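Local coordinates for protein PaaA (PDB 5FF5) that probably acts as an E1-like (ThiF family) adenylyltransferase in the post-translational steps en route to the bicyclic core of pantocin A, at residues A[111-119]-A[338-349]; A[265-275]-A[352-362]. All coordinates share one frame; numbering follows the deposited sequence.

After the N-terminal strands and helices the chain reaches helix 107-116, then runs through most of the ThiF family region before contact 1 brings residues 338-349 back to residues 111-119. This closes a loop of 218 residues. Contact 2 closes a shorter one, of 76 residues, by pairing strand 267-274 with strand 355-360. The two loops cross rather than nest, because strand 267-274 lies inside the first and strand 355-360 beyond its end. Helix 326-345 connects the two strands. Its Gln339 probably hydrogen-bonds through OE1 to the backbone N of Leu352, and Gln339 and Thr343 pack on Ile273. Helix and sheet are thereby tied together. Both contacts also touch the second subunit.

Contact 1: residues A[111-119]-A[338-349]; sequences LQFSLIDAD and DQVVKTITGYDK
Tyr347 lies across Phe113 and reaches Gln112 with its hydroxyl. Its CB sits 3.9 Å from Phe113 CB. Further out, Phe113 CD1 lies over one ring face, toward the rim, 3.4 Å from Tyr347 CG. The CD1 side of the tyrosine ring passes along Phe113 CD1 and CE1, and CD2 faces the backbone CA of Phe113. The two ring planes are inclined by 52°, so the pair is oblique. Asp348 CB lies over the opposite face of the tyrosine ring, also toward the rim, and Thr345 OG1 lies at the edge. The phenol carbon CZ comes close to the Gln112 amide. At the tip, Gln112 NE2 donates to Tyr347 OH over 2.8 Å, with the hydroxyl nearly in the amide plane. The bond is bent, with an N-H...O angle of 138°. Gln112 gets there with CG anti to its backbone N (chi1 172°) and an extended chain. Its OE1 bonds to Ser325 of the second subunit.

Lys342 NZ also donates to Tyr347 OH, at 2.6 Å, so two donors grip the hydroxyl. The same ammonium forms a salt bridge to Asp348 OD2 at 3.0 Å and a longer, weak one to Asp338 OD1. This network probably fixes the rotation of the phenol. Ile116 CD1 packs against the carboxylate of Asp348. At the backbone, Ala118 N donates to Tyr347 O over 2.9 Å. Asp119, nearby, forms a salt bridge with Arg129, which also binds Thr345 O.

The arrangement joins the C-terminal ends of two helices, 107-116 and 326-345. Asp117 and Gly346, both with positive phi, are the first residues to leave them. It is helix-end packing within the ThiF-family region, beside the subunit interface.

Contact 2: residues A[265-275]-A[352-362]; sequences PLEISVGPIYL and LVGKKFILSLQ
The carbonyl group of Leu352 is met on both faces of its plane. Ile273 N donates from one side over 3.1 Å, and Lys355 N closes the type II turn 352-355 from the other. The ring of Phe357 meets Phe364 of the second subunit, their planes at about 40°.

Further along, the two strands pair antiparallel. Ile268, Val270, Phe357 and Leu359 share one face of the sheet. Ile268 and Leu359 form a hydrogen-bonded pair: Ile268 N reaches Leu359 O at 3.0 Å, and Leu359 N reaches Ile268 O at 2.9 Å. Their side chains lie side by side, pointing the same way, with Ile268 CG1 3.9 Å from Leu359 CB. The side chains of Leu361 and Ile268 cross at about a right angle, CD1 of Leu361 against CG2 of Ile268. Val270 pairs next with Phe357. Its side chain crosses that of Leu352 at about a right angle, Val270 CG1 touching Leu352 CD2. Ile268 and Val270 also pack on helix 326-345.

The other face carries Glu267, Ser269, Ile358 and Ser360. Ser269 OG bonds to Gly262 O of the neighbouring strand.

Beyond Val270 the pairing is interrupted at Gly271 and the cis peptide before Pro272, then resumes with a single bridge from Ile273 to Val353. Leu275 CD2 packs 3.6 Å from Val353 CG1. These antiparallel strands extend the parallel, Rossmann-like part of the sheet, as in ThiF and other E1-like adenylation domains.

Contact 1: residues A[111-119]-A[338-349]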
loop_
_atom_site.group_PDB
_atom_site.type_symbol
_atom_site.label_atom_id
_atom_site.label_comp_id
_atom_site.label_asym_id
_atom_site.label_seq_id
_atom_site.Cartn_x
_atom_site.Cartn_y
_atom_site.Cartn_z
ATOM N N LEU A 111 -15.735 8.105 -5.001
ATOM C CA LEU A 111 -16.372 7.185 -5.958
ATOM C C LEU A 111 -16.435 5.786 -5.408
ATOM O O LEU A 111 -17.427 5.096 -5.564
ATOM C CB LEU A 111 -15.621 7.129 -7.283
ATOM C CG LEU A 111 -15.525 8.397 -8.121
ATOM C CD1 LEU A 111 -14.815 8.064 -9.396
ATOM C CD2 LEU A 111 -16.883 9.015 -8.363
ATOM N N GLN A 112 -15.365 5.363 -4.756
ATOM C CA GLN A 112 -15.328 4.040 -4.164
ATOM C C GLN A 112 -16.387 3.850 -3.088
ATOM O O GLN A 112 -16.964 2.773 -2.993
ATOM C CB GLN A 112 -13.946 3.773 -3.607
ATOM C CG GLN A 112 -13.832 2.508 -2.813
ATOM C CD GLN A 112 -12.431 2.336 -2.258
ATOM O OE1 GLN A 112 -11.440 2.607 -2.950
ATOM N NE2 GLN A 112 -12.335 1.906 -0.998
ATOM N N PHE A 113 -16.647 4.884 -2.283
ATOM C CA PHE A 113 -17.714 4.815 -1.275
ATOM C C PHE A 113 -19.051 4.706 -1.988
ATOM O O PHE A 113 -19.901 3.896 -1.620
ATOM C CB PHE A 113 -17.745 6.047 -0.348
ATOM C CG PHE A 113 -16.446 6.340 0.346
ATOM C CD1 PHE A 113 -15.586 5.325 0.717
ATOM C CD2 PHE A 113 -16.070 7.650 0.588
ATOM C CE1 PHE A 113 -14.394 5.622 1.314
ATOM C CE2 PHE A 113 -14.888 7.937 1.180
ATOM C CZ PHE A 113 -14.052 6.932 1.534
ATOM N N SER A 114 -19.230 5.529 -3.016
ATOM C CA SER A 114 -20.510 5.595 -3.710
ATOM C C SER A 114 -20.850 4.271 -4.368
ATOM O O SER A 114 -22.008 3.970 -4.638
ATOM C CB SER A 114 -20.493 6.698 -4.763
ATOM O OG SER A 114 -21.743 6.771 -5.423
ATOM N N LEU A 115 -19.819 3.480 -4.604
ATOM C CA LEU A 115 -19.968 2.197 -5.261
ATOM C C LEU A 115 -20.556 1.105 -4.378
ATOM O O LEU A 115 -21.412 0.345 -4.819
ATOM C CB LEU A 115 -18.608 1.747 -5.791
ATOM C CG LEU A 115 -18.597 0.803 -6.979
ATOM C CD1 LEU A 115 -19.155 1.549 -8.180
ATOM C CD2 LEU A 115 -17.170 0.332 -7.201
ATOM N N ILE A 116 -20.113 1.022 -3.131
ATOM C CA ILE A 116 -20.623 -0.025 -2.261
ATOM C C ILE A 116 -21.735 0.501 -1.393
ATOM O O ILE A 116 -22.641 -0.235 -1.051
ATOM C CB ILE A 116 -19.543 -0.636 -1.395
ATOM C CG1 ILE A 116 -18.393 -1.123 -2.273
ATOM C CG2 ILE A 116 -20.118 -1.813 -0.613
ATOM C CD1 ILE A 116 -17.615 -2.270 -1.658
ATOM N N ASP A 117 -21.623 1.748 -0.978
ATOM C CA ASP A 117 -22.703 2.423 -0.287
ATOM C C ASP A 117 -23.489 1.573 0.722
ATOM O O ASP A 117 -24.699 1.442 0.597
ATOM C CB ASP A 117 -23.672 2.960 -1.313
ATOM C CG ASP A 117 -24.448 4.127 -0.801
ATOM O OD1 ASP A 117 -24.604 4.231 0.436
ATOM O OD2 ASP A 117 -24.947 4.916 -1.630
ATOM N N ALA A 118 -22.815 0.971 1.697
ATOM C CA ALA A 118 -23.495 0.114 2.675
ATOM C C ALA A 118 -24.426 0.866 3.643
ATOM O O ALA A 118 -25.454 0.330 4.055
ATOM C CB ALA A 118 -22.482 -0.676 3.455
ATOM N N ASP A 119 -24.078 2.093 4.022
ATOM C CA ASP A 119 -24.886 2.796 5.014
ATOM C C ASP A 119 -25.941 3.628 4.342
ATOM O O ASP A 119 -26.648 4.392 4.998
ATOM C CB ASP A 119 -24.048 3.696 5.915
ATOM C CG ASP A 119 -24.640 3.832 7.310
ATOM O OD1 ASP A 119 -24.906 4.981 7.719
ATOM O OD2 ASP A 119 -24.865 2.802 7.984
ATOM N N ASP A 338 -7.499 0.873 5.370
ATOM C CA ASP A 338 -8.738 0.425 4.753
ATOM C C ASP A 338 -9.751 -0.004 5.818
ATOM O O ASP A 338 -10.916 0.391 5.751
ATOM C CB ASP A 338 -8.483 -0.708 3.771
ATOM C CG ASP A 338 -9.771 -1.183 3.070
ATOM O OD1 ASP A 338 -10.250 -0.462 2.155
ATOM O OD2 ASP A 338 -10.284 -2.286 3.398
ATOM N N GLN A 339 -9.318 -0.804 6.796
ATOM C CA GLN A 339 -10.217 -1.256 7.870
ATOM C C GLN A 339 -10.669 -0.119 8.773
ATOM O O GLN A 339 -11.809 -0.107 9.239
ATOM C CB GLN A 339 -9.569 -2.332 8.739
ATOM C CG GLN A 339 -9.348 -3.662 8.037
ATOM C CD GLN A 339 -10.630 -4.270 7.501
ATOM O OE1 GLN A 339 -11.506 -4.686 8.270
ATOM N NE2 GLN A 339 -10.732 -4.361 6.169
ATOM N N VAL A 340 -9.782 0.831 9.046
ATOM C CA VAL A 340 -10.179 1.992 9.841
ATOM C C VAL A 340 -11.160 2.867 9.071
ATOM O O VAL A 340 -12.129 3.352 9.647
ATOM C CB VAL A 340 -8.967 2.824 10.275
ATOM C CG1 VAL A 340 -9.394 4.193 10.796
ATOM C CG2 VAL A 340 -8.157 2.046 11.288
ATOM N N VAL A 341 -10.916 3.059 7.775
ATOM C CA VAL A 341 -11.801 3.888 6.975
ATOM C C VAL A 341 -13.185 3.270 6.843
ATOM O O VAL A 341 -14.195 3.950 7.031
ATOM C CB VAL A 341 -11.224 4.157 5.593
ATOM C CG1 VAL A 341 -12.305 4.696 4.671
ATOM C CG2 VAL A 341 -10.094 5.161 5.716
ATOM N N LYS A 342 -13.236 1.974 6.558
ATOM C CA LYS A 342 -14.514 1.252 6.521
ATOM C C LYS A 342 -15.281 1.320 7.838
ATOM O O LYS A 342 -16.497 1.433 7.827
ATOM C CB LYS A 342 -14.297 -0.213 6.139
ATOM C CG LYS A 342 -13.913 -0.440 4.700
ATOM C CD LYS A 342 -14.166 -1.888 4.345
ATOM C CE LYS A 342 -13.194 -2.431 3.311
ATOM N NZ LYS A 342 -13.445 -1.849 1.953
ATOM N N THR A 343 -14.575 1.243 8.965
ATOM C CA THR A 343 -15.220 1.314 10.274
ATOM C C THR A 343 -15.764 2.706 10.562
ATOM O O THR A 343 -16.920 2.845 10.899
ATOM C CB THR A 343 -14.268 0.925 11.407
ATOM O OG1 THR A 343 -13.710 -0.370 11.149
ATOM C CG2 THR A 343 -15.021 0.906 12.737
ATOM N N ILE A 344 -14.921 3.728 10.452
ATOM C CA ILE A 344 -15.352 5.106 10.680
ATOM C C ILE A 344 -16.520 5.504 9.786
ATOM O O ILE A 344 -17.512 6.037 10.276
ATOM C CB ILE A 344 -14.226 6.119 10.419
ATOM C CG1 ILE A 344 -13.075 5.940 11.411
ATOM C CG2 ILE A 344 -14.777 7.531 10.444
ATOM C CD1 ILE A 344 -11.818 6.786 11.100
ATOM N N THR A 345 -16.414 5.237 8.481
ATOM C CA THR A 345 -17.391 5.768 7.532
ATOM C C THR A 345 -18.560 4.829 7.346
ATOM O O THR A 345 -19.684 5.271 7.114
ATOM C CB THR A 345 -16.786 6.070 6.140
ATOM O OG1 THR A 345 -16.486 4.853 5.443
ATOM C CG2 THR A 345 -15.551 6.952 6.256
ATOM N N GLY A 346 -18.287 3.536 7.342
ATOM C CA GLY A 346 -19.350 2.566 7.175
ATOM C C GLY A 346 -19.833 2.359 5.744
ATOM O O GLY A 346 -20.947 1.881 5.528
ATOM N N TYR A 347 -19.013 2.734 4.766
ATOM C CA TYR A 347 -19.370 2.572 3.357
ATOM C C TYR A 347 -19.329 1.107 2.982
ATOM O O TYR A 347 -19.911 0.719 2.004
ATOM C CB TYR A 347 -18.425 3.371 2.456
ATOM C CG TYR A 347 -17.148 2.633 2.105
ATOM C CD1 TYR A 347 -16.034 2.685 2.929
ATOM C CD2 TYR A 347 -17.057 1.903 0.948
ATOM C CE1 TYR A 347 -14.880 2.006 2.608
ATOM C CE2 TYR A 347 -15.911 1.225 0.619
ATOM C CZ TYR A 347 -14.823 1.275 1.444
ATOM O OH TYR A 347 -13.674 0.588 1.083
ATOM N N ASP A 348 -18.652 0.301 3.789
ATOM C CA ASP A 348 -18.486 -1.140 3.566
ATOM C C ASP A 348 -18.126 -1.776 4.895
ATOM O O ASP A 348 -17.536 -1.122 5.738
ATOM C CB ASP A 348 -17.369 -1.419 2.538
ATOM C CG ASP A 348 -17.218 -2.915 2.183
ATOM O OD1 ASP A 348 -18.139 -3.726 2.422
ATOM O OD2 ASP A 348 -16.117 -3.296 1.728
ATOM N N LYS A 349 -18.435 -3.052 5.075
ATOM C CA LYS A 349 -18.228 -3.703 6.361
ATOM C C LYS A 349 -16.778 -4.163 6.598
ATOM O O LYS A 349 -16.111 -4.648 5.695
ATOM C CB LYS A 349 -19.224 -4.848 6.488
ATOM C CG LYS A 349 -20.680 -4.324 6.338
ATOM C CD LYS A 349 -20.850 -2.953 7.071
ATOM C CE LYS A 349 -22.304 -2.406 7.141
ATOM N NZ LYS A 349 -22.402 -1.066 7.860
#

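Contact 2: residues A[265-275]-A[352-362]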
loop_
_atom_site.group_PDB
_atom_site.type_symbol
_atom_site.label_atom_id
_atom_site.label_comp_id
_atom_site.label_asym_id
_atom_site.label_seq_id
_atom_site.Cartn_x
_atom_site.Cartn_y
_atom_site.Cartn_z
ATOM N N PRO A 265 9.104 -8.315 8.849
ATOM C CA PRO A 265 9.379 -8.654 7.453
ATOM C C PRO A 265 9.004 -10.083 7.066
ATOM O O PRO A 265 8.973 -10.340 5.867
ATOM C CB PRO A 265 10.885 -8.433 7.354
ATOM C CG PRO A 265 11.098 -7.237 8.260
ATOM C CD PRO A 265 10.115 -7.402 9.405
ATOM N N LEU A 266 8.781 -10.988 8.021
ATOM C CA LEU A 266 8.437 -12.387 7.714
ATOM C C LEU A 266 6.924 -12.714 7.724
ATOM O O LEU A 266 6.422 -13.366 6.808
ATOM C CB LEU A 266 9.184 -13.314 8.676
ATOM C CG LEU A 266 10.714 -13.388 8.493
ATOM C CD1 LEU A 266 11.331 -14.353 9.483
ATOM C CD2 LEU A 266 11.113 -13.799 7.072
ATOM N N GLU A 267 6.194 -12.243 8.731
ATOM C CA GLU A 267 4.731 -12.384 8.746
ATOM C C GLU A 267 4.098 -11.182 9.438
ATOM O O GLU A 267 4.642 -10.651 10.400
ATOM C CB GLU A 267 4.263 -13.644 9.483
ATOM C CG GLU A 267 4.405 -13.496 10.982
ATOM C CD GLU A 267 3.518 -14.434 11.765
ATOM O OE1 GLU A 267 2.852 -15.280 11.132
ATOM O OE2 GLU A 267 3.462 -14.290 13.012
ATOM N N ILE A 268 2.936 -10.768 8.956
ATOM C CA ILE A 268 2.293 -9.575 9.458
ATOM C C ILE A 268 0.978 -9.973 10.067
ATOM O O ILE A 268 0.379 -10.963 9.637
ATOM C CB ILE A 268 2.012 -8.563 8.339
ATOM C CG1 ILE A 268 1.107 -9.217 7.299
ATOM C CG2 ILE A 268 3.289 -8.102 7.667
ATOM C CD1 ILE A 268 0.629 -8.263 6.239
ATOM N N SER A 269 0.507 -9.192 11.034
ATOM C CA SER A 269 -0.818 -9.421 11.583
ATOM C C SER A 269 -1.485 -8.051 11.718
ATOM O O SER A 269 -0.806 -7.053 11.932
ATOM C CB SER A 269 -0.751 -10.168 12.918
ATOM O OG SER A 269 -0.378 -9.311 13.982
ATOM N N VAL A 270 -2.793 -7.981 11.496
ATOM C CA VAL A 270 -3.502 -6.724 11.678
ATOM C C VAL A 270 -4.869 -6.873 12.348
ATOM O O VAL A 270 -5.703 -7.677 11.923
ATOM C CB VAL A 270 -3.650 -5.955 10.356
ATOM C CG1 VAL A 270 -4.552 -4.746 10.542
ATOM C CG2 VAL A 270 -2.293 -5.515 9.863
ATOM N N GLY A 271 -5.067 -6.140 13.438
ATOM C CA GLY A 271 -6.275 -6.271 14.221
ATOM C C GLY A 271 -6.001 -7.166 15.397
ATOM O O GLY A 271 -4.873 -7.638 15.577
ATOM N N PRO A 272 -7.043 -7.445 16.182
ATOM C CA PRO A 272 -8.440 -7.100 15.904
ATOM C C PRO A 272 -8.793 -5.636 16.102
ATOM O O PRO A 272 -8.042 -4.908 16.745
ATOM C CB PRO A 272 -9.206 -7.958 16.909
ATOM C CG PRO A 272 -8.280 -8.079 18.056
ATOM C CD PRO A 272 -6.896 -8.139 17.473
ATOM N N ILE A 273 -9.925 -5.221 15.536
ATOM C CA ILE A 273 -10.514 -3.932 15.866
ATOM C C ILE A 273 -11.471 -4.116 17.025
ATOM O O ILE A 273 -12.294 -5.030 17.001
ATOM C CB ILE A 273 -11.308 -3.334 14.711
ATOM C CG1 ILE A 273 -10.420 -3.125 13.488
ATOM C CG2 ILE A 273 -11.985 -2.034 15.153
ATOM C CD1 ILE A 273 -11.214 -2.879 12.216
ATOM N N TYR A 274 -11.400 -3.221 18.011
ATOM C CA TYR A 274 -12.338 -3.227 19.130
ATOM C C TYR A 274 -13.299 -2.049 19.009
ATOM O O TYR A 274 -12.901 -0.896 19.068
ATOM C CB TYR A 274 -11.601 -3.154 20.460
ATOM C CG TYR A 274 -10.634 -4.278 20.749
ATOM C CD1 TYR A 274 -11.031 -5.405 21.452
ATOM C CD2 TYR A 274 -9.318 -4.192 20.346
ATOM C CE1 TYR A 274 -10.151 -6.423 21.731
ATOM C CE2 TYR A 274 -8.419 -5.197 20.631
ATOM C CZ TYR A 274 -8.838 -6.317 21.321
ATOM O OH TYR A 274 -7.922 -7.321 21.594
ATOM N N LEU A 275 -14.569 -2.327 18.793
ATOM C CA LEU A 275 -15.502 -1.241 18.585
ATOM C C LEU A 275 -15.773 -0.469 19.859
ATOM O O LEU A 275 -16.019 0.737 19.813
ATOM C CB LEU A 275 -16.792 -1.781 17.991
ATOM C CG LEU A 275 -16.810 -1.898 16.467
ATOM C CD1 LEU A 275 -15.414 -1.826 15.851
ATOM C CD2 LEU A 275 -17.549 -3.170 16.070
ATOM N N LEU A 352 -12.049 -7.158 10.101
ATOM C CA LEU A 352 -11.185 -7.351 11.271
ATOM C C LEU A 352 -11.805 -7.137 12.652
ATOM O O LEU A 352 -11.137 -7.359 13.664
ATOM C CB LEU A 352 -9.976 -6.433 11.148
ATOM C CG LEU A 352 -8.740 -7.183 10.683
ATOM C CD1 LEU A 352 -9.143 -8.076 9.541
ATOM C CD2 LEU A 352 -7.648 -6.214 10.263
ATOM N N VAL A 353 -13.076 -6.760 12.716
ATOM C CA VAL A 353 -13.722 -6.618 14.015
ATOM C C VAL A 353 -13.696 -7.973 14.714
ATOM O O VAL A 353 -14.294 -8.943 14.253
ATOM C CB VAL A 353 -15.162 -6.113 13.899
ATOM C CG1 VAL A 353 -15.840 -6.207 15.244
ATOM C CG2 VAL A 353 -15.177 -4.674 13.408
ATOM N N GLY A 354 -12.958 -8.048 15.809
ATOM C CA GLY A 354 -12.875 -9.279 16.557
ATOM C C GLY A 354 -12.014 -10.352 15.919
ATOM O O GLY A 354 -11.968 -11.469 16.438
ATOM N N LYS A 355 -11.330 -10.042 14.816
ATOM C CA LYS A 355 -10.442 -11.026 14.178
ATOM C C LYS A 355 -8.994 -10.553 13.928
ATOM O O LYS A 355 -8.731 -9.367 13.768
ATOM C CB LYS A 355 -11.044 -11.486 12.854
ATOM C CG LYS A 355 -12.414 -12.109 12.959
ATOM C CD LYS A 355 -12.839 -12.686 11.613
ATOM C CE LYS A 355 -14.271 -13.166 11.682
ATOM N NZ LYS A 355 -15.214 -12.030 11.876
ATOM N N LYS A 356 -8.053 -11.489 13.868
ATOM C CA LYS A 356 -6.663 -11.127 13.605
ATOM C C LYS A 356 -6.175 -11.851 12.368
ATOM O O LYS A 356 -6.161 -13.078 12.343
ATOM C CB LYS A 356 -5.792 -11.478 14.813
ATOM C CG LYS A 356 -4.354 -11.007 14.743
ATOM C CD LYS A 356 -3.596 -11.392 15.999
ATOM C CE LYS A 356 -2.083 -11.194 15.835
ATOM N NZ LYS A 356 -1.288 -11.873 16.917
ATOM N N PHE A 357 -5.723 -11.102 11.364
ATOM C CA PHE A 357 -5.346 -11.675 10.066
ATOM C C PHE A 357 -3.833 -11.791 9.987
ATOM O O PHE A 357 -3.121 -10.824 10.234
ATOM C CB PHE A 357 -5.914 -10.814 8.933
ATOM C CG PHE A 357 -5.516 -11.261 7.565
ATOM C CD1 PHE A 357 -6.012 -12.451 7.032
ATOM C CD2 PHE A 357 -4.668 -10.486 6.788
ATOM C CE1 PHE A 357 -5.650 -12.875 5.749
ATOM C CE2 PHE A 357 -4.298 -10.897 5.501
ATOM C CZ PHE A 357 -4.792 -12.097 4.980
ATOM N N ILE A 358 -3.350 -12.998 9.710
ATOM C CA ILE A 358 -1.917 -13.287 9.710
ATOM C C ILE A 358 -1.434 -13.764 8.362
ATOM O O ILE A 358 -1.929 -14.749 7.834
ATOM C CB ILE A 358 -1.566 -14.356 10.763
ATOM C CG1 ILE A 358 -2.111 -13.944 12.135
ATOM C CG2 ILE A 358 -0.068 -14.558 10.838
ATOM C CD1 ILE A 358 -1.998 -15.009 13.165
ATOM N N LEU A 359 -0.432 -13.090 7.817
ATOM C CA LEU A 359 0.027 -13.404 6.479
ATOM C C LEU A 359 1.538 -13.525 6.416
ATOM O O LEU A 359 2.249 -12.566 6.697
ATOM C CB LEU A 359 -0.457 -12.332 5.494
ATOM C CG LEU A 359 0.223 -12.393 4.126
ATOM C CD1 LEU A 359 -0.238 -13.622 3.367
ATOM C CD2 LEU A 359 -0.016 -11.120 3.321
ATOM N N SER A 360 2.019 -14.705 6.031
ATOM C CA SER A 360 3.438 -14.916 5.783
ATOM C C SER A 360 3.825 -14.145 4.540
ATOM O O SER A 360 3.105 -14.170 3.552
ATOM C CB SER A 360 3.757 -16.399 5.603
ATOM O OG SER A 360 5.084 -16.580 5.134
ATOM N N LEU A 361 4.940 -13.435 4.587
ATOM C CA LEU A 361 5.421 -12.755 3.396
ATOM C C LEU A 361 6.418 -13.623 2.673
ATOM O O LEU A 361 7.080 -13.186 1.737
ATOM C CB LEU A 361 6.010 -11.395 3.747
ATOM C CG LEU A 361 4.834 -10.564 4.254
ATOM C CD1 LEU A 361 5.210 -9.115 4.495
ATOM C CD2 LEU A 361 3.716 -10.664 3.224
ATOM N N GLN A 362 6.541 -14.857 3.133
ATOM C CA GLN A 362 7.411 -15.790 2.461
ATOM C C GLN A 362 6.653 -16.651 1.467
ATOM O O GLN A 362 6.984 -16.655 0.270
ATOM C CB GLN A 362 8.116 -16.640 3.475
ATOM C CG GLN A 362 9.076 -15.815 4.273
ATOM C CD GLN A 362 9.796 -16.631 5.302
ATOM O OE1 GLN A 362 10.879 -17.148 5.046
ATOM N NE2 GLN A 362 9.193 -16.759 6.479
#